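Local coordinates for adenosine deaminase 1 (PDB 3RYS), which probably catalyses the zinc-dependent hydrolytic deamination of adenine to hypoxanthine, a step of purine salvage, at residues Met101-Ala106 and Ile139-Arg144; Ala166-Asp171 and Arg184-Ala189. All blocks are in the same frame, centred on the assembly; numbering follows the deposited sequence.

How the contacts relate
Contacts 1 and 2 show how a parallel barrel is built from strands side by side, with helices laid on their outer face: contact 1 pairs two adjacent strands, and contact 2 lays a helix on the next strand. Their centres are 10 Å apart, and strands 135-143 and 167-171 join them, with a probable hydrogen bond of 2.8 Å from Gly169 N to Ala140 O. On the outer side of the sheet Phe142 CE2 packs on Ile168 CG2 at 3.4 Å. Both contacts also reach the active site. The carboxylates of Asp103 and Asp171 come close there, the adenine pocket includes Asp171, and the side chain of Met101 is about 5 Å from the zinc ion.

Contact 1: Met101-Ala106 and Ile139-Arg144; sequences MMDPQA and IAAFLR
Met102 and Ala140 form a parallel beta bridge, as do Met101 and Ile139. Two backbone bonds join these strands: a weak one from Met102 N to Ile139 O, and one from Ala141 N to Met102 O that is less certain, because the position of Met102 O is not well fixed. Past the end of strand 95-102, a side chain takes over as partner of strand 135-143. Gln105 OE1 accepts the N-H of Leu143, 3.0 Å from N to OE1, in a nearly straight bond (165° at the hydrogen), the donor tilted 29° from the amide's carbonyl plane. CG of Gln105 lies opposite the carbonyl carbon (chi1 -69°), and an extended chain carries the amide to the neighbouring strand. One water links Gln105 N and OE1 to Ala141 O; another joins Gln105 NE2 to Leu143 O, 2.7 Å from the water oxygen. With a leucine here, the Leu143 N-H would probably be left without its acceptor and both waters would lose a side-chain partner.

These are neighbouring strands of the TIM barrel of the adenosine deaminase family, and their side chains alternate between its interior and the surrounding helices. Inward, Met101 and Ile139 lie side by side, CG to CG2 3.6 Å, and Met101 CG also meets Ala141 CB; the methionine passes close to His21 and His199, both zinc ligands. Outward, Pro104 CG rests on Ala140 CB at 3.9 Å, while Met102 leads off to helix 114-125.

Leu143 divides its methyls: CD1 packs on Gln105 CB at 3.8 Å, whereas CD2 meets CG of Asp103, crossing it at about a right angle. Tyr66 engages the polar end of Asp103, its hydroxyl bonding to OD2.

Contact 2: Ala166-Asp171 and Arg184-Ala189; sequences AGIGLD and RLYQRA. With ADE (adenine), chain D.
Tyr186 reaches from its helix to the strand with its hydroxyl leading, and OH arrives 3.2 Å from Leu170 CB. The leucine CB lies at the ring edge, near the ring plane, and its side chain runs at a slant to the tyrosine. The same oxygen comes to 3.3 Å from Gly169 C, at a residue with no side chain of its own. Its hydrogen bond is made to Ile197 O on the next strand, so the tyrosine spans from helix to sheet and meets two adjacent strands.

Ile168 and Tyr186 pass each other head to tail, the isoleucine reaching out from the strand as the ring reaches in from the helix, and the two branches of Ile168 divide the work. CG2, anti to the backbone N, approaches the ring obliquely, 4.2 Å from CZ. The other branch, with CG1 opposite the carbonyl carbon (chi1 -74°), carries CD1 to Ala189 CB at 3.3 Å, one helical turn along from Tyr186. The contact is mostly van der Waals packing, with no hydrogen bond between the segments.

At the strand's C-terminal end Asp171 turns to the ligand instead: its CB packs 3.6 Å from N3 of the adenine, and the following residue, Ser172, hydrogen-bonds the adenine through its N.

Strand 167-171 and helix 183-191 are the first two elements of a beta-alpha-beta unit completed by strand 195-200. The axes of segments 167-171 and 184-189 run nearly antiparallel (165°), 9.6 Å apart at their closest, while helix 148-160 packs alongside, its Leu155 touching both Ile168 and Leu185.

Contact 1: Met101-Ala106 and Ile139-Arg144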
loop_
_atom_site.group_PDB
_atom_site.type_symbol
_atom_site.label_atom_id
_atom_site.label_comp_id
_atom_site.label_asym_id
_atom_site.label_seq_id
_atom_site.Cartn_x
_atom_site.Cartn_y
_atom_site.Cartn_z
ATOM N N MET A 101 -1.263 4.259 3.328
ATOM C CA MET A 101 -0.004 4.986 3.439
ATOM C C MET A 101 -0.068 6.371 2.807
ATOM O O MET A 101 -0.874 6.649 1.915
ATOM C CB MET A 101 1.153 4.186 2.837
ATOM C CG MET A 101 1.940 3.386 3.857
ATOM S SD MET A 101 3.239 2.395 3.095
ATOM C CE MET A 101 2.289 1.011 2.482
ATOM N N MET A 102 0.814 7.235 3.283
ATOM C CA MET A 102 0.874 8.604 2.833
ATOM C C MET A 102 2.317 9.047 3.010
ATOM O O MET A 102 2.962 8.674 3.990
ATOM C CB MET A 102 -0.070 9.442 3.683
ATOM C CG MET A 102 0.208 10.925 3.697
ATOM S SD MET A 102 -0.814 11.695 4.967
ATOM C CE MET A 102 -0.334 13.405 4.763
ATOM N N ASP A 103 2.833 9.811 2.052
ATOM C CA ASP A 103 4.203 10.303 2.125
ATOM C C ASP A 103 4.218 11.767 2.544
ATOM O O ASP A 103 4.269 12.661 1.696
ATOM C CB ASP A 103 4.918 10.148 0.777
ATOM C CG ASP A 103 4.985 8.704 0.300
ATOM O OD1 ASP A 103 4.890 7.784 1.144
ATOM O OD2 ASP A 103 5.141 8.492 -0.926
ATOM N N PRO A 104 4.189 12.019 3.860
ATOM C CA PRO A 104 4.184 13.388 4.380
ATOM C C PRO A 104 5.248 14.249 3.697
ATOM O O PRO A 104 4.959 15.376 3.292
ATOM C CB PRO A 104 4.541 13.197 5.857
ATOM C CG PRO A 104 4.140 11.819 6.171
ATOM C CD PRO A 104 4.333 11.021 4.933
ATOM N N GLN A 105 6.460 13.715 3.565
ATOM C CA GLN A 105 7.579 14.474 3.014
ATOM C C GLN A 105 7.397 14.849 1.541
ATOM O O GLN A 105 7.921 15.862 1.093
ATOM C CB GLN A 105 8.887 13.703 3.191
ATOM C CG GLN A 105 9.365 13.579 4.625
ATOM C CD GLN A 105 10.320 12.419 4.806
ATOM O OE1 GLN A 105 9.930 11.260 4.670
ATOM N NE2 GLN A 105 11.577 12.720 5.117
ATOM N N ALA A 106 6.664 14.034 0.786
ATOM C CA ALA A 106 6.462 14.308 -0.630
ATOM C C ALA A 106 5.579 15.534 -0.824
ATOM O O ALA A 106 5.448 16.049 -1.933
ATOM C CB ALA A 106 5.865 13.107 -1.328
ATOM N N ILE A 139 -1.293 5.522 7.890
ATOM C CA ILE A 139 0.113 5.220 8.103
ATOM C C ILE A 139 0.990 6.249 7.414
ATOM O O ILE A 139 0.928 6.415 6.198
ATOM C CB ILE A 139 0.467 3.820 7.584
ATOM C CG1 ILE A 139 -0.114 2.759 8.515
ATOM C CG2 ILE A 139 1.979 3.644 7.475
ATOM C CD1 ILE A 139 0.344 1.363 8.179
ATOM N N ALA A 140 1.799 6.952 8.198
ATOM C CA ALA A 140 2.751 7.901 7.638
ATOM C C ALA A 140 3.990 7.153 7.167
ATOM O O ALA A 140 4.677 6.506 7.964
ATOM C CB ALA A 140 3.118 8.956 8.662
ATOM N N ALA A 141 4.255 7.220 5.865
ATOM C CA ALA A 141 5.426 6.567 5.288
ATOM C C ALA A 141 6.533 7.575 4.997
ATOM O O ALA A 141 6.272 8.709 4.589
ATOM C CB ALA A 141 5.052 5.807 4.030
ATOM N N PHE A 142 7.774 7.146 5.205
ATOM C CA PHE A 142 8.924 8.028 5.061
ATOM C C PHE A 142 9.763 7.687 3.832
ATOM O O PHE A 142 9.927 6.523 3.487
ATOM C CB PHE A 142 9.753 8.009 6.347
ATOM C CG PHE A 142 9.018 8.574 7.537
ATOM C CD1 PHE A 142 9.178 9.902 7.903
ATOM C CD2 PHE A 142 8.145 7.785 8.272
ATOM C CE1 PHE A 142 8.494 10.428 8.987
ATOM C CE2 PHE A 142 7.456 8.311 9.356
ATOM C CZ PHE A 142 7.632 9.633 9.711
ATOM N N LEU A 143 10.274 8.714 3.162
ATOM C CA LEU A 143 11.042 8.525 1.934
ATOM C C LEU A 143 12.469 8.094 2.243
ATOM O O LEU A 143 13.285 8.893 2.700
ATOM C CB LEU A 143 11.044 9.810 1.107
ATOM C CG LEU A 143 9.650 10.415 0.905
ATOM C CD1 LEU A 143 9.717 11.692 0.075
ATOM C CD2 LEU A 143 8.710 9.402 0.264
ATOM N N ARG A 144 12.769 6.830 1.978
ATOM C CA ARG A 144 14.047 6.250 2.372
ATOM C C ARG A 144 15.245 6.889 1.675
ATOM O O ARG A 144 16.379 6.720 2.118
ATOM C CB ARG A 144 14.044 4.737 2.142
ATOM C CG ARG A 144 13.933 4.326 0.684
ATOM C CD ARG A 144 13.529 2.872 0.573
ATOM N NE ARG A 144 14.299 2.039 1.492
ATOM C CZ ARG A 144 13.947 0.814 1.866
ATOM N NH1 ARG A 144 12.829 0.272 1.402
ATOM N NH2 ARG A 144 14.707 0.130 2.709
HETATM O O HOH W 1 7.474 10.967 3.976
HETATM O O HOH W 2 13.448 10.376 4.993
#

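Contact 2: Ala166-Asp171 and Arg184-Ala189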
loop_
_atom_site.group_PDB
_atom_site.type_symbol
_atom_site.label_atom_id
_atom_site.label_comp_id
_atom_site.label_asym_id
_atom_site.label_seq_id
_atom_site.Cartn_x
_atom_site.Cartn_y
_atom_site.Cartn_z
ATOM N N ALA A 166 -1.674 5.674 12.893
ATOM C CA ALA A 166 -1.669 4.437 13.662
ATOM C C ALA A 166 -0.289 3.791 13.638
ATOM O O ALA A 166 0.068 3.017 14.525
ATOM C CB ALA A 166 -2.708 3.479 13.108
ATOM N N GLY A 167 0.486 4.111 12.611
ATOM C CA GLY A 167 1.787 3.499 12.439
ATOM C C GLY A 167 2.669 4.237 11.454
ATOM O O GLY A 167 2.296 5.276 10.907
ATOM N N ILE A 168 3.849 3.681 11.221
ATOM C CA ILE A 168 4.851 4.320 10.388
ATOM C C ILE A 168 5.307 3.358 9.306
ATOM O O ILE A 168 5.335 2.144 9.519
ATOM C CB ILE A 168 6.047 4.767 11.242
ATOM C CG1 ILE A 168 5.663 6.000 12.055
ATOM C CG2 ILE A 168 7.259 5.052 10.388
ATOM C CD1 ILE A 168 6.847 6.715 12.656
ATOM N N GLY A 169 5.644 3.900 8.141
ATOM C CA GLY A 169 6.043 3.087 7.009
ATOM C C GLY A 169 7.344 3.567 6.407
ATOM O O GLY A 169 7.903 4.571 6.837
ATOM N N LEU A 170 7.822 2.850 5.399
ATOM C CA LEU A 170 9.099 3.164 4.779
ATOM C C LEU A 170 9.045 2.772 3.305
ATOM O O LEU A 170 8.933 1.596 2.974
ATOM C CB LEU A 170 10.220 2.415 5.512
ATOM C CG LEU A 170 11.694 2.838 5.424
ATOM C CD1 LEU A 170 12.381 2.186 4.240
ATOM C CD2 LEU A 170 11.862 4.355 5.393
ATOM N N ASP A 171 9.107 3.760 2.417
ATOM C CA ASP A 171 9.058 3.480 0.988
ATOM C C ASP A 171 10.021 4.351 0.176
ATOM O O ASP A 171 11.018 4.841 0.707
ATOM C CB ASP A 171 7.620 3.589 0.454
ATOM C CG ASP A 171 7.020 4.971 0.647
ATOM O OD1 ASP A 171 7.736 5.881 1.110
ATOM O OD2 ASP A 171 5.825 5.149 0.327
ATOM N N ARG A 184 16.972 4.599 14.169
ATOM C CA ARG A 184 16.575 5.607 15.150
ATOM C C ARG A 184 15.099 5.947 14.980
ATOM O O ARG A 184 14.313 5.880 15.931
ATOM C CB ARG A 184 17.415 6.882 14.990
ATOM C CG ARG A 184 18.798 6.858 15.652
ATOM C CD ARG A 184 19.683 5.729 15.128
ATOM N NE ARG A 184 19.801 5.728 13.670
ATOM C CZ ARG A 184 20.690 5.002 12.999
ATOM N NH1 ARG A 184 21.544 4.224 13.657
ATOM N NH2 ARG A 184 20.734 5.056 11.674
ATOM N N LEU A 185 14.736 6.320 13.756
ATOM C CA LEU A 185 13.357 6.631 13.407
ATOM C C LEU A 185 12.368 5.600 13.952
ATOM O O LEU A 185 11.364 5.963 14.561
ATOM C CB LEU A 185 13.215 6.741 11.887
ATOM C CG LEU A 185 11.797 6.866 11.330
ATOM C CD1 LEU A 185 11.176 8.183 11.748
ATOM C CD2 LEU A 185 11.815 6.731 9.815
ATOM N N TYR A 186 12.647 4.320 13.734
ATOM C CA TYR A 186 11.745 3.268 14.207
ATOM C C TYR A 186 11.779 3.060 15.722
ATOM O O TYR A 186 10.767 2.688 16.323
ATOM C CB TYR A 186 11.976 1.950 13.455
ATOM C CG TYR A 186 11.260 1.926 12.130
ATOM C CD1 TYR A 186 10.139 1.127 11.935
ATOM C CD2 TYR A 186 11.679 2.738 11.082
ATOM C CE1 TYR A 186 9.467 1.119 10.723
ATOM C CE2 TYR A 186 11.020 2.739 9.870
ATOM C CZ TYR A 186 9.916 1.928 9.695
ATOM O OH TYR A 186 9.261 1.932 8.488
ATOM N N GLN A 187 12.935 3.300 16.335
ATOM C CA GLN A 187 13.010 3.302 17.790
ATOM C C GLN A 187 12.134 4.425 18.334
ATOM O O GLN A 187 11.438 4.256 19.334
ATOM C CB GLN A 187 14.454 3.450 18.271
ATOM C CG GLN A 187 15.203 2.129 18.378
ATOM C CD GLN A 187 16.681 2.309 18.703
ATOM O OE1 GLN A 187 17.369 3.144 18.106
ATOM N NE2 GLN A 187 17.178 1.516 19.646
ATOM N N ARG A 188 12.157 5.569 17.657
ATOM C CA ARG A 188 11.289 6.689 18.011
ATOM C C ARG A 188 9.817 6.298 17.942
ATOM O O ARG A 188 9.064 6.501 18.893
ATOM C CB ARG A 188 11.554 7.885 17.093
ATOM C CG ARG A 188 12.319 9.030 17.744
ATOM C CD ARG A 188 11.358 10.042 18.353
ATOM N NE ARG A 188 10.352 9.390 19.185
ATOM C CZ ARG A 188 9.459 10.031 19.933
ATOM N NH1 ARG A 188 8.586 9.339 20.657
ATOM N NH2 ARG A 188 9.436 11.359 19.959
ATOM N N ALA A 189 9.421 5.733 16.807
ATOM C CA ALA A 189 8.042 5.327 16.572
ATOM C C ALA A 189 7.543 4.311 17.596
ATOM O O ALA A 189 6.443 4.448 18.125
ATOM C CB ALA A 189 7.895 4.770 15.165
HETATM N N9 ADE D . 6.275 4.548 -3.224
HETATM C C8 ADE D . 4.985 4.322 -3.623
HETATM N N7 ADE D . 4.736 3.077 -3.971
HETATM C C5 ADE D . 5.957 2.443 -3.788
HETATM C C6 ADE D . 6.369 1.106 -3.981
HETATM N N6 ADE D . 5.550 0.146 -4.423
HETATM N N1 ADE D . 7.657 0.801 -3.703
HETATM C C2 ADE D . 8.472 1.771 -3.264
HETATM N N3 ADE D . 8.202 3.061 -3.041
HETATM C C4 ADE D . 6.916 3.333 -3.327
#